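Local coordinates for protein PtLCIB4 H88A mutant (Phaeodactylum tricornutum, PDB 5B5Z) that probably acts as a zinc-dependent beta-carbonic anhydrase of the LCIB family, interconverting carbon dioxide and bicarbonate, at residues R65-E68 and Q69-E73; K40-Q44 and F45-K49; A202-V205 and M206-L209. All coordinates share one frame; numbering follows the deposited sequence. Where two conformers were deposited one is given.

Interaction 1 of 3, residues R65-E68 and Q69-E73; sequences RPLE and QDFGE
Leu67 and Phe71 pack one turn apart on the alpha helix of the beta-alpha-beta unit formed by strand 52-57, helix 65-75 and strand 79-80. Backbone i to i+4 bonds join the two halves. Gln69 N gives to Arg65 O at 3.0 Å, Asp70 N to Pro66 O, Phe71 N to Leu67 O and Gly72 N to Glu68 O at 2.8 Å. Gly72 has no CB to crowd Glu68 O in this close turn.

The apolar contact lies on the buried side. The two side chains run alongside each other. Leu67 holds CG anti to its backbone N (chi1 -177°), which sends CD1 along the phenylalanine ring. Both residues meet Leu34 of helix 31-43.

Arg65 NE forms a salt bridge to Glu68 OE1 at 2.9 Å and reaches it from above the carboxylate plane. Glu68 OE2 is held by Thr56 OG1, and Asp70 OD2 by Asn31 ND2. Arg65 NH2 also bonds to Ser60 O and to His78 O of the second subunit, so the guanidinium links segment 65-68 to that subunit.

At the Phe71 ring, Leu67 CD1 lies 3.9 Å from CE2, while Leu67 O sits at the ring edge.

Interaction 2 of 3, residues K40-Q44 and F45-K49; sequences KRLSQ and FGYHK
Leu42 and Tyr47 meet where helix 31-43 ends in a Schellman motif. Gly46 is its C-prime residue, with a positive phi of 85°. A type I beta turn from Ser43 to Gly46 lies within it and leads the chain into the loop before strand 52-57.

The backbone bonds gather on Leu42 O. Tyr47 N gives to it at 3.1 Å, the 6-to-1 bond of the Schellman motif. Phe45 N gives to the same oxygen at 2.9 Å. The two donors come from opposite faces of the carbonyl plane. One acceptor is thus gripped twice. The second bond of the motif, Gly46 N to Ser43 O, is weak at 3.2 Å. Ser43 OG turns back along the helix and gives to Lys40 O at 2.7 Å.

Apolar contacts sit on the buried side. Leu42 CB packs against Tyr47 CB at 3.7 Å, and Leu42 CD2 lies over one face of the tyrosine ring, offset toward its rim. Both side chains rest on Ala239 and Ile263 of the central sheet. Tyr47 OH bonds to Gln237 OE1, which supplies a partner for the polar end of this buried ring.

On another side of the turn, Arg41 and Phe45 lie alongside each other and point the same way. The arginine chain bends at chi2 (59°), which sets Arg41 CD 3.9 Å from Phe45 CE1. The guanidinium plane is turned 38° from the ring. Phe45 also meets the ring of Phe274. The same phenylalanine presents its edge to the helix backbone, with CD1 3.3 Å from Arg41 O, which lies in the ring plane.

Interaction 3 of 3, residues A202-V205 and M206-L209; sequences AEDV and MVTL
With CG of Asp204 opposite its backbone N (chi1 179°), the carboxylate swings forward to the start of helix 205-228. There OD1 accepts from Met206 N at 3.1 Å, the donor standing above the carboxylate plane. Asp204 is the N-cap residue. Met206 bends at chi2 (-59°) and chi3 (108°), which returns its CE to within 3.5 Å of Val205 CG1, a tight pair.

Asp204 O takes two backbone bonds, from Val207 N at 3.1 Å and Thr208 N at 3.2 Å. The Thr208 donor lies in the carbonyl plane; the Val207 donor lies above it. Val205 O accepts from Leu209 N at 2.8 Å. A water accepts from Asp204 N and is also hydrogen-bonded to Thr208 OG1. Ala202 CB rests 3.6 Å from Thr208 OG1.

Leu209 turns to Ala142, Val143 and Ala146 of helix 140-154, and Met206 also touches Val143. Trp124 borders Asp204, Met206 and Val207.

The carboxylate gives Met206 N an acceptor in place of the carbonyl that a preceding turn would supply. Its negative charge at the N-terminal end is also likely to interact favourably with the helix dipole.

The three contacts are separate local elements of one chain. Interactions 1 and 2 are the nearest pair, with centres about 17 Å apart and nearest atoms about 5 Å apart. They are also linked through helix 31-43: it packs on the Leu67 and Phe71 side of interaction 1 and ends in interaction 2. Interaction 3 lies across the chain's centre from both, its own centre about 27 Å from interaction 1 and about 36 Å from interaction 2. The zinc, held by Cys59, His115 and Cys139, is about 9 Å from the side chains of both Arg65 and Leu209. Neither is a ligand of the zinc; at that distance both lie beyond its first shell.

Interaction 1 of 3, residues R65-E68 and Q69-E73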
loop_
_atom_site.group_PDB
_atom_site.type_symbol
_atom_site.label_atom_id
_atom_site.label_comp_id
_atom_site.label_asym_id
_atom_site.label_seq_id
_atom_site.Cartn_x
_atom_site.Cartn_y
_atom_site.Cartn_z
ATOM N N ARG A 65 7.519 -6.161 -1.728
ATOM C CA ARG A 65 7.628 -6.134 -0.266
ATOM C C ARG A 65 9.048 -6.268 0.326
ATOM O O ARG A 65 9.323 -5.638 1.346
ATOM C CB ARG A 65 6.741 -7.225 0.361
ATOM C CG ARG A 65 5.218 -7.136 0.053
ATOM C CD ARG A 65 4.487 -5.979 0.723
ATOM N NE ARG A 65 4.581 -4.755 -0.066
ATOM C CZ ARG A 65 3.810 -4.488 -1.117
ATOM N NH1 ARG A 65 3.978 -3.349 -1.782
ATOM N NH2 ARG A 65 2.872 -5.354 -1.506
ATOM N N PRO A 66 9.947 -7.079 -0.281
ATOM C CA PRO A 66 11.272 -7.194 0.359
ATOM C C PRO A 66 12.026 -5.878 0.547
ATOM O O PRO A 66 12.730 -5.707 1.544
ATOM C CB PRO A 66 12.035 -8.109 -0.602
ATOM C CG PRO A 66 10.971 -8.958 -1.202
ATOM C CD PRO A 66 9.823 -8.023 -1.410
ATOM N N LEU A 67 11.864 -4.950 -0.385
ATOM C CA LEU A 67 12.519 -3.653 -0.286
ATOM C C LEU A 67 11.977 -2.839 0.895
ATOM O O LEU A 67 12.739 -2.207 1.628
ATOM C CB LEU A 67 12.348 -2.882 -1.602
ATOM C CG LEU A 67 13.037 -1.519 -1.690
ATOM C CD1 LEU A 67 14.512 -1.633 -1.412
ATOM C CD2 LEU A 67 12.778 -0.862 -3.040
ATOM N N GLU A 68 10.665 -2.875 1.083
ATOM C CA GLU A 68 10.043 -2.213 2.222
ATOM C C GLU A 68 10.508 -2.826 3.532
ATOM O O GLU A 68 10.769 -2.101 4.496
ATOM C CB GLU A 68 8.517 -2.294 2.132
ATOM C CG GLU A 68 7.973 -1.663 0.870
ATOM C CD GLU A 68 6.460 -1.653 0.838
ATOM O OE1 GLU A 68 5.858 -2.620 1.364
ATOM O OE2 GLU A 68 5.884 -0.665 0.320
ATOM N N GLN A 69 10.586 -4.155 3.566
ATOM C CA GLN A 69 11.042 -4.857 4.762
ATOM C C GLN A 69 12.491 -4.510 5.086
ATOM O O GLN A 69 12.835 -4.299 6.247
ATOM C CB GLN A 69 10.883 -6.363 4.596
ATOM C CG GLN A 69 9.433 -6.821 4.627
ATOM C CD GLN A 69 9.291 -8.299 4.325
ATOM O OE1 GLN A 69 10.286 -9.009 4.157
ATOM N NE2 GLN A 69 8.050 -8.779 4.273
ATOM N N ASP A 70 13.335 -4.423 4.065
ATOM C CA ASP A 70 14.753 -4.147 4.300
ATOM C C ASP A 70 14.994 -2.738 4.860
ATOM O O ASP A 70 15.784 -2.545 5.790
ATOM C CB ASP A 70 15.547 -4.356 3.012
ATOM C CG ASP A 70 15.613 -5.815 2.596
ATOM O OD1 ASP A 70 15.363 -6.706 3.440
ATOM O OD2 ASP A 70 15.920 -6.079 1.411
ATOM N N PHE A 71 14.295 -1.741 4.328
ATOM C CA PHE A 71 14.381 -0.404 4.915
ATOM C C PHE A 71 13.660 -0.327 6.261
ATOM O O PHE A 71 14.037 0.451 7.128
ATOM C CB PHE A 71 13.809 0.651 3.953
ATOM C CG PHE A 71 14.819 1.179 2.973
ATOM C CD1 PHE A 71 15.835 2.029 3.398
ATOM C CD2 PHE A 71 14.760 0.839 1.634
ATOM C CE1 PHE A 71 16.768 2.527 2.510
ATOM C CE2 PHE A 71 15.701 1.338 0.746
ATOM C CZ PHE A 71 16.709 2.176 1.187
ATOM N N GLY A 72 12.603 -1.116 6.398
ATOM C CA GLY A 72 11.814 -1.144 7.618
ATOM C C GLY A 72 12.617 -1.667 8.792
ATOM O O GLY A 72 12.402 -1.259 9.935
ATOM N N GLU A 73 13.560 -2.556 8.515
ATOM C CA GLU A 73 14.459 -3.020 9.582
ATOM C C GLU A 73 15.290 -1.892 10.180
ATOM O O GLU A 73 15.673 -1.955 11.358
ATOM C CB GLU A 73 15.383 -4.122 9.069
ATOM C CG GLU A 73 14.660 -5.395 8.736
ATOM C CD GLU A 73 15.572 -6.465 8.158
ATOM O OE1 GLU A 73 16.749 -6.159 7.832
ATOM O OE2 GLU A 73 15.097 -7.615 8.023
#

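Interaction 2 of 3, residues K40-Q44 and F45-K49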
loop_
_atom_site.group_PDB
_atom_site.type_symbol
_atom_site.label_atom_id
_atom_site.label_comp_id
_atom_site.label_asym_id
_atom_site.label_seq_id
_atom_site.Cartn_x
_atom_site.Cartn_y
_atom_site.Cartn_z
ATOM N N LYS A 40 23.944 4.799 5.738
ATOM C CA LYS A 40 25.246 5.374 6.089
ATOM C C LYS A 40 25.311 6.849 5.731
ATOM O O LYS A 40 25.760 7.668 6.528
ATOM C CB LYS A 40 26.382 4.623 5.392
ATOM C CG LYS A 40 27.777 5.172 5.723
ATOM C CD LYS A 40 28.858 4.446 4.936
ATOM C CE LYS A 40 30.242 4.711 5.512
ATOM N NZ LYS A 40 31.196 3.628 5.130
ATOM N N ARG A 41 24.858 7.194 4.529
ATOM C CA ARG A 41 24.886 8.579 4.097
ATOM C C ARG A 41 23.960 9.454 4.934
ATOM O O ARG A 41 24.357 10.512 5.408
ATOM C CB ARG A 41 24.514 8.680 2.611
ATOM C CG ARG A 41 24.455 10.104 2.080
ATOM C CD ARG A 41 25.792 10.817 2.242
ATOM N NE ARG A 41 26.886 10.053 1.652
ATOM C CZ ARG A 41 27.366 10.259 0.430
ATOM N NH1 ARG A 41 26.851 11.209 -0.336
ATOM N NH2 ARG A 41 28.366 9.514 -0.028
ATOM N N LEU A 42 22.720 9.017 5.140
ATOM C CA LEU A 42 21.774 9.864 5.847
ATOM C C LEU A 42 22.101 10.002 7.341
ATOM O O LEU A 42 21.701 10.983 7.970
ATOM C CB LEU A 42 20.353 9.333 5.647
ATOM C CG LEU A 42 19.824 9.447 4.210
ATOM C CD1 LEU A 42 18.408 8.894 4.196
ATOM C CD2 LEU A 42 19.833 10.891 3.717
ATOM N N SER A 43 22.836 9.042 7.903
ATOM C CA SER A 43 23.240 9.159 9.305
ATOM C C SER A 43 24.159 10.359 9.506
ATOM O O SER A 43 24.168 10.965 10.572
ATOM C CB SER A 43 23.919 7.886 9.802
ATOM O OG SER A 43 25.166 7.681 9.162
ATOM N N GLN A 44 24.927 10.701 8.479
ATOM C CA GLN A 44 25.781 11.887 8.534
ATOM C C GLN A 44 24.974 13.178 8.511
ATOM O O GLN A 44 25.515 14.256 8.767
ATOM C CB GLN A 44 26.767 11.897 7.369
ATOM C CG GLN A 44 27.708 10.720 7.329
ATOM C CD GLN A 44 28.582 10.756 6.098
ATOM O OE1 GLN A 44 28.811 11.823 5.525
ATOM N NE2 GLN A 44 29.073 9.598 5.680
ATOM N N PHE A 45 23.682 13.068 8.203
ATOM C CA PHE A 45 22.794 14.219 8.170
ATOM C C PHE A 45 21.698 14.100 9.222
ATOM O O PHE A 45 20.659 14.754 9.131
ATOM C CB PHE A 45 22.198 14.388 6.766
ATOM C CG PHE A 45 23.222 14.737 5.721
ATOM C CD1 PHE A 45 24.016 13.754 5.157
ATOM C CD2 PHE A 45 23.419 16.055 5.333
ATOM C CE1 PHE A 45 24.978 14.061 4.218
ATOM C CE2 PHE A 45 24.380 16.375 4.385
ATOM C CZ PHE A 45 25.167 15.375 3.826
ATOM N N GLY A 46 21.935 13.261 10.224
ATOM C CA GLY A 46 21.093 13.233 11.406
ATOM C C GLY A 46 19.849 12.375 11.312
ATOM O O GLY A 46 18.966 12.467 12.164
ATOM N N TYR A 47 19.772 11.537 10.279
ATOM C CA TYR A 47 18.667 10.598 10.139
ATOM C C TYR A 47 18.955 9.347 10.946
ATOM O O TYR A 47 19.854 8.596 10.619
ATOM C CB TYR A 47 18.444 10.216 8.663
ATOM C CG TYR A 47 17.893 11.332 7.801
ATOM C CD1 TYR A 47 18.660 12.446 7.512
ATOM C CD2 TYR A 47 16.605 11.261 7.264
ATOM C CE1 TYR A 47 18.177 13.471 6.732
ATOM C CE2 TYR A 47 16.106 12.295 6.474
ATOM C CZ TYR A 47 16.906 13.393 6.215
ATOM O OH TYR A 47 16.463 14.436 5.440
ATOM N N HIS A 48 18.191 9.125 12.005
ATOM C CA HIS A 48 18.331 7.904 12.788
ATOM C C HIS A 48 16.967 7.275 12.924
ATOM O O HIS A 48 16.000 7.786 12.370
ATOM C CB HIS A 48 18.944 8.207 14.157
ATOM C CG HIS A 48 20.170 9.052 14.068
ATOM N ND1 HIS A 48 21.358 8.588 13.547
ATOM C CD2 HIS A 48 20.378 10.351 14.382
ATOM C CE1 HIS A 48 22.249 9.563 13.557
ATOM N NE2 HIS A 48 21.680 10.641 14.065
ATOM N N LYS A 49 16.882 6.179 13.662
ATOM C CA LYS A 49 15.622 5.469 13.791
ATOM C C LYS A 49 14.583 6.283 14.565
ATOM O O LYS A 49 13.414 6.334 14.181
ATOM C CB LYS A 49 15.848 4.115 14.463
ATOM C CG LYS A 49 17.020 3.337 13.890
ATOM C CD LYS A 49 17.262 2.049 14.671
ATOM C CE LYS A 49 18.201 1.105 13.935
ATOM N NZ LYS A 49 18.396 -0.154 14.711
#

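Interaction 3 of 3, residues A202-V205 and M206-L209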
loop_
_atom_site.group_PDB
_atom_site.type_symbol
_atom_site.label_atom_id
_atom_site.label_comp_id
_atom_site.label_asym_id
_atom_site.label_seq_id
_atom_site.Cartn_x
_atom_site.Cartn_y
_atom_site.Cartn_z
ATOM N N ALA A 202 11.050 0.794 -28.889
ATOM C CA ALA A 202 12.057 0.130 -28.066
ATOM C C ALA A 202 12.513 -1.215 -28.617
ATOM O O ALA A 202 11.706 -2.003 -29.098
ATOM C CB ALA A 202 11.524 -0.049 -26.652
ATOM N N GLU A 203 13.813 -1.483 -28.521
ATOM C CA GLU A 203 14.390 -2.757 -28.946
ATOM C C GLU A 203 13.803 -3.872 -28.114
ATOM O O GLU A 203 13.417 -4.922 -28.620
ATOM C CB GLU A 203 15.918 -2.753 -28.803
ATOM C CG GLU A 203 16.635 -3.926 -29.479
ATOM C CD GLU A 203 16.673 -5.205 -28.654
ATOM O OE1 GLU A 203 16.780 -5.132 -27.411
ATOM O OE2 GLU A 203 16.604 -6.297 -29.262
ATOM N N ASP A 204 13.758 -3.630 -26.806
ATOM C CA ASP A 204 13.127 -4.550 -25.869
ATOM C C ASP A 204 12.271 -3.714 -24.934
ATOM O O ASP A 204 12.773 -3.091 -24.003
ATOM C CB ASP A 204 14.149 -5.369 -25.080
ATOM C CG ASP A 204 13.488 -6.325 -24.066
ATOM O OD1 ASP A 204 12.236 -6.418 -24.021
ATOM O OD2 ASP A 204 14.223 -6.993 -23.308
ATOM N N VAL A 205 10.975 -3.697 -25.197
ATOM C CA VAL A 205 10.081 -2.822 -24.466
ATOM C C VAL A 205 10.023 -3.213 -22.988
ATOM O O VAL A 205 9.743 -2.366 -22.149
ATOM C CB VAL A 205 8.670 -2.838 -25.092
ATOM C CG1 VAL A 205 8.039 -4.217 -24.944
ATOM C CG2 VAL A 205 7.788 -1.748 -24.495
ATOM N N MET A 206 10.316 -4.469 -22.666
ATOM C CA MET A 206 10.237 -4.896 -21.266
ATOM C C MET A 206 11.364 -4.315 -20.427
ATOM O O MET A 206 11.240 -4.198 -19.201
ATOM C CB MET A 206 10.236 -6.420 -21.168
ATOM C CG MET A 206 8.940 -7.045 -21.676
ATOM S SD MET A 206 7.492 -6.448 -20.770
ATOM C CE MET A 206 6.696 -5.401 -21.953
ATOM N N VAL A 207 12.472 -3.953 -21.064
ATOM C CA VAL A 207 13.587 -3.374 -20.321
ATOM C C VAL A 207 13.486 -1.850 -20.354
ATOM O O VAL A 207 13.996 -1.172 -19.475
ATOM C CB VAL A 207 14.963 -3.867 -20.868
ATOM C CG1 VAL A 207 15.339 -3.170 -22.181
ATOM C CG2 VAL A 207 16.057 -3.674 -19.829
ATOM N N THR A 208 12.794 -1.314 -21.354
ATOM C CA THR A 208 12.598 0.122 -21.457
ATOM C C THR A 208 11.444 0.606 -20.567
ATOM O O THR A 208 11.508 1.693 -19.984
ATOM C CB THR A 208 12.344 0.517 -22.929
ATOM O OG1 THR A 208 13.521 0.193 -23.672
ATOM C CG2 THR A 208 12.053 2.004 -23.055
ATOM N N LEU A 209 10.397 -0.216 -20.469
ATOM C CA LEU A 209 9.183 0.160 -19.741
ATOM C C LEU A 209 9.425 0.642 -18.295
ATOM O O LEU A 209 8.909 1.695 -17.947
ATOM C CB LEU A 209 8.185 -1.007 -19.752
ATOM C CG LEU A 209 6.881 -0.810 -18.969
ATOM C CD1 LEU A 209 6.075 0.386 -19.431
ATOM C CD2 LEU A 209 6.072 -2.099 -19.061
HETATM O O HOH W 1 15.160 -1.710 -25.413
#